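GMP reductase (Trypanosoma brucei brucei, PDB 6JIG) probably catalyses the irreversible NADPH-dependent deamination of GMP to IMP, helping to balance adenine and guanine nucleotides. Local coordinates at residues 52-57 / 399-404; 257-262 / 288-293; 322-327 / 426-431. The protein carries 1 engineered substitution. All blocks are in the same frame, centred on the assembly; numbering follows the deposited sequence.

Interaction 1 (52-57 / 399-404); sequences SNMDTV and RGMAGF. With 5GP (guanosine-5'-monophosphate), chain B.
At the GMP site of the catalytic barrel, Asp-55 and Arg-399 tie the loop after strand 49-51 to the end of strand 393-399. Arg-399 grips the carboxylate side-on, using two nitrogens, one to each oxygen. NH2 of Arg-399 gives the shorter bond, 2.8 Å to OD2 of Asp-55, and that oxygen lies in the guanidinium plane. NE of Arg-399 reaches OD1 of Asp-55 at 3.2 Å, on the syn side. The two planes are 51° apart. The salt bridge is therefore twisted, and NH2 comes from above the carboxylate plane. Ala-406 of helix 404-414 packs against both side chains.

A water reinforces the pair. It donates to OD1 of Asp-55 and, at 2.6 Å, to the backbone O of Arg-399. It accepts from OG1 of Thr-56, while CG2 of Thr-56 rests against CG of Arg-399.

This is the IMPDH/GMPR form of the TIM barrel, with 52-57 following the first barrel strand. Residues Gly-400 to Gly-403 make a type I beta turn that reads the purine through backbone N-H groups. N of Met-401 donates to N7 of GMP at 3.1 Å. N of Ala-402 donates to O6 of GMP at 2.7 Å. The other loop holds the ribose, where OG of Ser-52 donates to O3'.

The two methionines meet beside the nucleotide. Two successive turns in the Met-401 chain (chi2 -69°, chi3 -89°) fold SD back to the loop. There N of Asp-55 makes a weak hydrogen bond to SD of Met-401 at 3.5 Å. CG of Met-54 packs on CG of Met-401, and SD of Met-54 lies beside C5' of GMP. The bend at the end of Met-54 brings CE to 3.3 Å from the backbone O of Arg-399.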
loop_
_atom_site.group_PDB
_atom_site.type_symbol
_atom_site.label_atom_id
_atom_site.label_comp_id
_atom_site.label_asym_id
_atom_site.label_seq_id
_atom_site.Cartn_x
_atom_site.Cartn_y
_atom_site.Cartn_z
ATOM N N SER A 52 25.021 -7.783 23.947
ATOM C CA SER A 52 24.312 -6.959 24.913
ATOM C C SER A 52 23.684 -7.791 26.025
ATOM O O SER A 52 23.103 -8.852 25.770
ATOM C CB SER A 52 23.212 -6.158 24.219
ATOM O OG SER A 52 22.524 -5.343 25.151
ATOM N N ASN A 53 23.753 -7.268 27.251
ATOM C CA ASN A 53 23.030 -7.815 28.408
ATOM C C ASN A 53 21.546 -7.444 28.303
ATOM O O ASN A 53 21.014 -6.627 29.053
ATOM C CB ASN A 53 23.632 -7.310 29.712
ATOM C CG ASN A 53 23.848 -5.797 29.724
ATOM O OD1 ASN A 53 24.429 -5.230 28.792
ATOM N ND2 ASN A 53 23.377 -5.140 30.782
ATOM N N MET A 54 20.886 -8.071 27.337
ATOM C CA MET A 54 19.447 -7.999 27.143
ATOM C C MET A 54 18.878 -9.404 27.228
ATOM O O MET A 54 19.525 -10.364 26.798
ATOM C CB MET A 54 19.110 -7.379 25.784
ATOM C CG MET A 54 19.497 -5.920 25.703
ATOM S SD MET A 54 19.326 -5.309 24.016
ATOM C CE MET A 54 17.569 -5.611 23.777
ATOM N N ASP A 55 17.665 -9.527 27.772
ATOM C CA ASP A 55 17.125 -10.867 27.937
ATOM C C ASP A 55 16.614 -11.462 26.637
ATOM O O ASP A 55 16.155 -12.607 26.653
ATOM C CB ASP A 55 16.049 -10.898 29.032
ATOM C CG ASP A 55 14.778 -10.109 28.689
ATOM O OD1 ASP A 55 14.698 -9.472 27.618
ATOM O OD2 ASP A 55 13.845 -10.154 29.529
ATOM N N THR A 56 16.722 -10.747 25.513
ATOM C CA THR A 56 16.484 -11.324 24.198
ATOM C C THR A 56 17.770 -11.480 23.391
ATOM O O THR A 56 17.712 -11.829 22.207
ATOM C CB THR A 56 15.475 -10.478 23.412
ATOM O OG1 THR A 56 15.943 -9.127 23.336
ATOM C CG2 THR A 56 14.117 -10.486 24.097
ATOM N N VAL A 57 18.931 -11.238 23.994
ATOM C CA VAL A 57 20.186 -11.321 23.252
ATOM C C VAL A 57 21.152 -12.312 23.896
ATOM O O VAL A 57 21.615 -13.249 23.236
ATOM C CB VAL A 57 20.838 -9.929 23.104
ATOM C CG1 VAL A 57 22.194 -10.065 22.456
ATOM C CG2 VAL A 57 19.949 -8.993 22.264
ATOM N N ARG A 399 13.250 -6.892 22.819
ATOM C CA ARG A 399 12.490 -5.998 23.679
ATOM C C ARG A 399 13.421 -5.206 24.585
ATOM O O ARG A 399 14.470 -5.696 25.021
ATOM C CB ARG A 399 11.458 -6.772 24.513
ATOM C CG ARG A 399 12.052 -7.661 25.588
ATOM C CD ARG A 399 11.005 -8.610 26.116
ATOM N NE ARG A 399 11.527 -9.464 27.177
ATOM C CZ ARG A 399 10.869 -10.504 27.675
ATOM N NH1 ARG A 399 9.666 -10.807 27.199
ATOM N NH2 ARG A 399 11.408 -11.239 28.643
ATOM N N GLY A 400 13.015 -3.969 24.866
ATOM C CA GLY A 400 13.798 -3.121 25.740
ATOM C C GLY A 400 13.736 -3.587 27.181
ATOM O O GLY A 400 12.723 -4.105 27.650
ATOM N N MET A 401 14.856 -3.400 27.888
ATOM C CA MET A 401 14.949 -3.758 29.298
ATOM C C MET A 401 14.261 -2.748 30.212
ATOM O O MET A 401 14.094 -3.027 31.405
ATOM C CB MET A 401 16.420 -3.922 29.696
ATOM C CG MET A 401 17.132 -5.053 28.936
ATOM S SD MET A 401 16.536 -6.708 29.410
ATOM C CE MET A 401 17.637 -7.067 30.790
ATOM N N ALA A 402 13.855 -1.590 29.685
ATOM C CA ALA A 402 13.004 -0.652 30.408
ATOM C C ALA A 402 11.561 -0.691 29.915
ATOM O O ALA A 402 10.768 0.181 30.282
ATOM C CB ALA A 402 13.565 0.770 30.304
ATOM N N GLY A 403 11.205 -1.681 29.085
ATOM C CA GLY A 403 9.849 -1.837 28.606
ATOM C C GLY A 403 9.021 -2.765 29.489
ATOM O O GLY A 403 9.499 -3.347 30.464
ATOM N N PHE A 404 7.743 -2.902 29.119
ATOM C CA PHE A 404 6.826 -3.698 29.932
ATOM C C PHE A 404 7.163 -5.186 29.866
ATOM O O PHE A 404 7.150 -5.875 30.894
ATOM C CB PHE A 404 5.380 -3.457 29.488
ATOM C CG PHE A 404 4.754 -2.237 30.101
ATOM C CD1 PHE A 404 4.908 -1.966 31.452
ATOM C CD2 PHE A 404 4.011 -1.359 29.326
ATOM C CE1 PHE A 404 4.330 -0.840 32.018
ATOM C CE2 PHE A 404 3.429 -0.232 29.886
ATOM C CZ PHE A 404 3.589 0.025 31.234
HETATM P P 5GP B . 20.957 -2.000 19.872
HETATM O O1P 5GP B . 20.665 -0.743 19.071
HETATM O O2P 5GP B . 19.796 -2.973 19.917
HETATM O O3P 5GP B . 22.288 -2.639 19.562
HETATM O "O5'" 5GP B . 21.161 -1.404 21.339
HETATM C "C5'" 5GP B . 21.192 -2.216 22.504
HETATM C "C4'" 5GP B . 21.408 -1.369 23.741
HETATM O "O4'" 5GP B . 20.203 -0.625 24.035
HETATM C "C3'" 5GP B . 21.676 -2.123 25.038
HETATM O "O3'" 5GP B . 23.012 -2.598 25.147
HETATM C "C2'" 5GP B . 21.273 -1.101 26.116
HETATM O "O2'" 5GP B . 22.317 -0.176 26.393
HETATM C "C1'" 5GP B . 20.163 -0.314 25.415
HETATM N N9 5GP B . 18.827 -0.654 25.918
HETATM C C8 5GP B . 18.269 -1.871 26.002
HETATM N N7 5GP B . 17.014 -1.722 26.499
HETATM C C5 5GP B . 16.805 -0.397 26.695
HETATM C C6 5GP B . 15.736 0.354 27.162
HETATM O O6 5GP B . 14.678 -0.222 27.489
HETATM N N1 5GP B . 15.855 1.689 27.251
HETATM C C2 5GP B . 16.986 2.316 26.896
HETATM N N2 5GP B . 17.075 3.662 26.993
HETATM N N3 5GP B . 18.045 1.616 26.423
HETATM C C4 5GP B . 17.958 0.269 26.324
HETATM O O HOH W 1 15.608 -7.876 25.988
#

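Interaction 2 (257-262 / 288-293); sequences VVDIAH and AGNIAS
Ala-288 lies beside Val-258 as a parallel strand neighbour, and their CB atoms are 4.2 Å apart. CA of Ala-288 also offers a C-H contact to O of Val-258. Gly-289 follows. Its N donates to the same O of Val-258 at 3.0 Å. O of Gly-289 then takes the N-H of Ile-260 at 3.1 Å.

The peptide between Gly-289 and Asn-290 is cis. Its C=O and N-H thus lie on one side, and both turn to Ile-260: N of Asn-290 donates to O of Ile-260 at 2.9 Å. One residue of strand 255-259's outgoing loop is gripped by both ends of a single peptide. Strands 255-259 and 285-291 are the fourth and fifth of the eight-stranded parallel barrel. They form a right-handed beta-alpha-beta crossover with helix 266-277, whose Val-272 and Cys-268 cover Ala-288 and Val-258.

The side chain of Asn-290 comes close to that of Asp-259, with OD1 to OD1 at 3.6 Å. CG of Asp-259 stands opposite its own N (chi1 -165°), which carries OD1 toward Asn-290. The two flat groups are only 13° apart. Both oxygens are acceptors, and NZ of Lys-309 joins the side chains, with a hydrogen bond to OD1 of Asn-290 and, from Lys-309 again, a salt bridge to OD2 of Asp-259. That OD2 also accepts from ND2 of Asn-53. ND2 of Asn-290 donates to Asp-351, which binds GMP. Asp-259, Ile-260 and Ala-261 are predicted to contribute to NAD(+) binding.

The backbone O of Asn-290 accepts from a water at 2.8 Å, and this water lies in the ring plane at ND1 of His-262. The same ring meets Tyr-457 of the second subunit.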
loop_
_atom_site.group_PDB
_atom_site.type_symbol
_atom_site.label_atom_id
_atom_site.label_comp_id
_atom_site.label_asym_id
_atom_site.label_seq_id
_atom_site.Cartn_x
_atom_site.Cartn_y
_atom_site.Cartn_z
ATOM N N VAL A 257 29.450 -5.735 35.162
ATOM C CA VAL A 257 29.002 -4.530 34.468
ATOM C C VAL A 257 27.892 -3.896 35.294
ATOM O O VAL A 257 26.776 -4.428 35.352
ATOM C CB VAL A 257 28.522 -4.824 33.041
ATOM C CG1 VAL A 257 28.083 -3.518 32.350
ATOM C CG2 VAL A 257 29.606 -5.562 32.239
ATOM N N VAL A 258 28.191 -2.763 35.923
ATOM C CA VAL A 258 27.175 -1.946 36.581
ATOM C C VAL A 258 26.408 -1.219 35.490
ATOM O O VAL A 258 26.991 -0.423 34.752
ATOM C CB VAL A 258 27.807 -0.940 37.551
ATOM C CG1 VAL A 258 26.728 -0.056 38.155
ATOM C CG2 VAL A 258 28.581 -1.656 38.618
ATOM N N ASP A 259 25.103 -1.472 35.391
ATOM C CA ASP A 259 24.350 -1.020 34.222
ATOM C C ASP A 259 23.031 -0.415 34.670
ATOM O O ASP A 259 22.125 -1.138 35.096
ATOM C CB ASP A 259 24.116 -2.166 33.235
ATOM C CG ASP A 259 23.659 -1.666 31.864
ATOM O OD1 ASP A 259 23.395 -0.452 31.727
ATOM O OD2 ASP A 259 23.550 -2.473 30.925
ATOM N N ILE A 260 22.926 0.912 34.566
ATOM C CA ILE A 260 21.665 1.614 34.749
ATOM C C ILE A 260 21.558 2.691 33.676
ATOM O O ILE A 260 22.553 3.123 33.089
ATOM C CB ILE A 260 21.515 2.238 36.152
ATOM C CG1 ILE A 260 22.673 3.176 36.473
ATOM C CG2 ILE A 260 21.373 1.148 37.225
ATOM C CD1 ILE A 260 22.418 3.917 37.790
ATOM N N ALA A 261 20.324 3.104 33.400
ATOM C CA ALA A 261 20.096 4.029 32.290
ATOM C C ALA A 261 20.907 5.312 32.449
ATOM O O ALA A 261 21.507 5.802 31.485
ATOM C CB ALA A 261 18.603 4.351 32.178
ATOM N N HIS A 262 20.944 5.874 33.650
ATOM C CA HIS A 262 21.642 7.136 33.892
ATOM C C HIS A 262 22.860 6.856 34.779
ATOM O O HIS A 262 22.802 6.974 36.001
ATOM C CB HIS A 262 20.689 8.173 34.513
ATOM C CG HIS A 262 21.259 9.557 34.573
ATOM N ND1 HIS A 262 22.369 9.934 33.850
ATOM C CD2 HIS A 262 20.898 10.642 35.303
ATOM C CE1 HIS A 262 22.651 11.201 34.108
ATOM N NE2 HIS A 262 21.781 11.651 34.990
ATOM N N ALA A 288 31.174 0.216 34.138
ATOM C CA ALA A 288 30.008 0.971 34.582
ATOM C C ALA A 288 29.470 1.835 33.446
ATOM O O ALA A 288 30.224 2.321 32.606
ATOM C CB ALA A 288 30.326 1.870 35.773
ATOM N N GLY A 289 28.159 2.024 33.454
ATOM C CA GLY A 289 27.467 2.869 32.492
ATOM C C GLY A 289 26.012 2.940 32.908
ATOM O O GLY A 289 25.618 2.369 33.931
ATOM N N ASN A 290 25.195 3.625 32.096
ATOM C CA ASN A 290 25.590 4.183 30.801
ATOM C C ASN A 290 25.734 5.699 30.863
ATOM O O ASN A 290 24.970 6.382 31.555
ATOM C CB ASN A 290 24.558 3.813 29.730
ATOM C CG ASN A 290 24.875 2.499 29.055
ATOM O OD1 ASN A 290 25.487 1.617 29.658
ATOM N ND2 ASN A 290 24.493 2.371 27.785
ATOM N N ILE A 291 26.704 6.227 30.117
ATOM C CA ILE A 291 27.081 7.625 30.222
ATOM C C ILE A 291 27.210 8.185 28.817
ATOM O O ILE A 291 27.285 7.452 27.832
ATOM C CB ILE A 291 28.400 7.833 30.991
ATOM C CG1 ILE A 291 29.538 7.140 30.260
ATOM C CG2 ILE A 291 28.277 7.346 32.450
ATOM C CD1 ILE A 291 30.920 7.632 30.692
ATOM N N ALA A 292 27.263 9.506 28.742
ATOM C CA ALA A 292 27.370 10.109 27.411
ATOM C C ALA A 292 28.060 11.465 27.436
ATOM O O ALA A 292 27.881 12.225 26.479
ATOM C CB ALA A 292 25.978 10.240 26.772
ATOM N N SER A 293 28.831 11.799 28.469
ATOM C CA SER A 293 29.497 13.094 28.560
ATOM C C SER A 293 30.893 12.921 29.138
ATOM O O SER A 293 31.176 11.956 29.856
ATOM C CB SER A 293 28.713 14.090 29.430
ATOM O OG SER A 293 28.794 13.731 30.806
HETATM O O HOH W 2 24.289 9.074 32.193
#

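Interaction 3 (322-327 / 426-431); sequences LVAGAG and VPEGVE. With 5GP (guanosine-5'-monophosphate), chain B.
Beside the base end of the GMP pocket, Val-323 packs against the loop that carries Glu-428. The touching is done by its two methyl branches. CG2 of Val-323 presses on the backbone O of Pro-427 at 3.1 Å, a tight contact. That oxygen is buried here and has no polar partner in the model. CG1 of Val-323, set anti to the backbone N (chi1 171°), reaches Val-426 and Glu-428. It meets CG1 of Val-426 at 3.8 Å and lies 3.9 Å from OE2 of Glu-428. The contact is van der Waals packing of methyl groups on a methyl, a carbonyl oxygen and a carboxylate oxygen. CB of Ala-324 adds a looser touch to OE2.

The Glu-428 chain is extended beyond CG, and its carboxylate is shared. OE1 bonds to OG1 of Thr-320, which itself hydrogen-bonds to GMP, and OE2 bonds to Ser-453 of the second subunit. The backbone of Glu-428 faces the base. Its O accepts the N1-H of GMP at 3.0 Å, with a bent angle of 134° at hydrogen. CA of Gly-429 comes to 3.4 Å from O6 of GMP.

The subunit interface runs alongside: O of Val-323 accepts from Ser-357 of the second subunit.

Helix 320-323 follows the loop holding Ala-318, an engineered residue at the predicted thioimidate position. Pairing that catalytic loop with the segment that binds the purine edge is characteristic of the IMPDH/GMPR active site.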
loop_
_atom_site.group_PDB
_atom_site.type_symbol
_atom_site.label_atom_id
_atom_site.label_comp_id
_atom_site.label_asym_id
_atom_site.label_seq_id
_atom_site.Cartn_x
_atom_site.Cartn_y
_atom_site.Cartn_z
ATOM N N LEU A 322 12.362 9.588 23.911
ATOM C CA LEU A 322 10.963 9.969 23.729
ATOM C C LEU A 322 10.218 10.121 25.046
ATOM O O LEU A 322 9.278 10.922 25.117
ATOM C CB LEU A 322 10.227 8.941 22.865
ATOM C CG LEU A 322 10.876 8.654 21.503
ATOM C CD1 LEU A 322 10.037 7.676 20.702
ATOM C CD2 LEU A 322 11.100 9.937 20.726
ATOM N N VAL A 323 10.601 9.374 26.079
ATOM C CA VAL A 323 9.895 9.432 27.357
ATOM C C VAL A 323 10.466 10.520 28.259
ATOM O O VAL A 323 9.726 11.329 28.824
ATOM C CB VAL A 323 9.928 8.053 28.047
ATOM C CG1 VAL A 323 9.393 8.165 29.458
ATOM C CG2 VAL A 323 9.111 7.049 27.250
ATOM N N ALA A 324 11.789 10.555 28.412
ATOM C CA ALA A 324 12.443 11.570 29.236
ATOM C C ALA A 324 12.947 12.766 28.439
ATOM O O ALA A 324 13.123 13.845 29.015
ATOM C CB ALA A 324 13.627 10.949 29.993
ATOM N N GLY A 325 13.203 12.598 27.146
ATOM C CA GLY A 325 13.704 13.689 26.331
ATOM C C GLY A 325 15.207 13.860 26.364
ATOM O O GLY A 325 15.711 14.857 25.826
ATOM N N ALA A 326 15.933 12.912 26.965
ATOM C CA ALA A 326 17.355 13.025 27.251
ATOM C C ALA A 326 18.165 12.069 26.384
ATOM O O ALA A 326 17.690 10.996 26.003
ATOM C CB ALA A 326 17.651 12.711 28.726
ATOM N N GLY A 327 19.404 12.446 26.121
ATOM C CA GLY A 327 20.284 11.636 25.301
ATOM C C GLY A 327 21.346 12.498 24.645
ATOM O O GLY A 327 21.362 13.723 24.768
ATOM N N VAL A 426 6.841 3.539 34.091
ATOM C CA VAL A 426 6.806 4.434 32.935
ATOM C C VAL A 426 7.838 3.889 31.952
ATOM O O VAL A 426 9.043 4.136 32.120
ATOM C CB VAL A 426 7.090 5.892 33.337
ATOM C CG1 VAL A 426 6.976 6.832 32.133
ATOM C CG2 VAL A 426 6.131 6.329 34.448
ATOM N N PRO A 427 7.421 3.129 30.939
ATOM C CA PRO A 427 8.392 2.384 30.127
ATOM C C PRO A 427 9.290 3.310 29.319
ATOM O O PRO A 427 8.867 4.377 28.864
ATOM C CB PRO A 427 7.506 1.525 29.214
ATOM C CG PRO A 427 6.228 2.297 29.105
ATOM C CD PRO A 427 6.042 2.964 30.445
ATOM N N GLU A 428 10.553 2.899 29.163
ATOM C CA GLU A 428 11.511 3.584 28.298
ATOM C C GLU A 428 12.131 2.626 27.283
ATOM O O GLU A 428 13.201 2.912 26.728
ATOM C CB GLU A 428 12.593 4.283 29.134
ATOM C CG GLU A 428 12.027 5.158 30.254
ATOM C CD GLU A 428 12.936 6.325 30.646
ATOM O OE1 GLU A 428 14.038 6.450 30.070
ATOM O OE2 GLU A 428 12.543 7.118 31.535
ATOM N N GLY A 429 11.464 1.495 27.032
ATOM C CA GLY A 429 11.813 0.615 25.936
ATOM C C GLY A 429 10.560 -0.017 25.361
ATOM O O GLY A 429 9.485 0.013 25.970
ATOM N N VAL A 430 10.707 -0.589 24.168
ATOM C CA VAL A 430 9.582 -1.169 23.445
ATOM C C VAL A 430 9.866 -2.643 23.167
ATOM O O VAL A 430 10.969 -3.141 23.390
ATOM C CB VAL A 430 9.278 -0.420 22.130
ATOM C CG1 VAL A 430 8.931 1.033 22.410
ATOM C CG2 VAL A 430 10.455 -0.530 21.164
ATOM N N GLU A 431 8.841 -3.335 22.673
ATOM C CA GLU A 431 8.958 -4.706 22.201
ATOM C C GLU A 431 8.723 -4.767 20.694
ATOM O O GLU A 431 7.974 -3.964 20.127
ATOM C CB GLU A 431 7.967 -5.626 22.923
HETATM P P 5GP B . 20.957 -2.000 19.872
HETATM O O1P 5GP B . 20.665 -0.743 19.071
HETATM O O2P 5GP B . 19.796 -2.973 19.917
HETATM O O3P 5GP B . 22.288 -2.639 19.562
HETATM O "O5'" 5GP B . 21.161 -1.404 21.339
HETATM C "C5'" 5GP B . 21.192 -2.216 22.504
HETATM C "C4'" 5GP B . 21.408 -1.369 23.741
HETATM O "O4'" 5GP B . 20.203 -0.625 24.035
HETATM C "C3'" 5GP B . 21.676 -2.123 25.038
HETATM O "O3'" 5GP B . 23.012 -2.598 25.147
HETATM C "C2'" 5GP B . 21.273 -1.101 26.116
HETATM O "O2'" 5GP B . 22.317 -0.176 26.393
HETATM C "C1'" 5GP B . 20.163 -0.314 25.415
HETATM N N9 5GP B . 18.827 -0.654 25.918
HETATM C C8 5GP B . 18.269 -1.871 26.002
HETATM N N7 5GP B . 17.014 -1.722 26.499
HETATM C C5 5GP B . 16.805 -0.397 26.695
HETATM C C6 5GP B . 15.736 0.354 27.162
HETATM O O6 5GP B . 14.678 -0.222 27.489
HETATM N N1 5GP B . 15.855 1.689 27.251
HETATM C C2 5GP B . 16.986 2.316 26.896
HETATM N N2 5GP B . 17.075 3.662 26.993
HETATM N N3 5GP B . 18.045 1.616 26.423
HETATM C C4 5GP B . 17.958 0.269 26.324
#

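How the interactions relate
From the N terminus, the loop after the first barrel strand (52-57) is the start of interaction 1, which closes only at 399-404. Interaction 2 is nested inside this long loop and closes a short one, the crossover between neighbouring barrel strands. Interaction 3 opens later, at 322-327, and ends at 426-431, so its loop crosses that of interaction 1. Interactions 1 and 2 meet where ND2 of Asn-53 bonds to OD2 of Asp-259. Interactions 1 and 3 join through the backbone: Gly-400 with Val-430 and Ala-402 with Glu-428. Both hydrogen-bond one GMP, and Asn-290 of interaction 2 touches it. Interactions 2 and 3 do not touch, but each borders the second subunit.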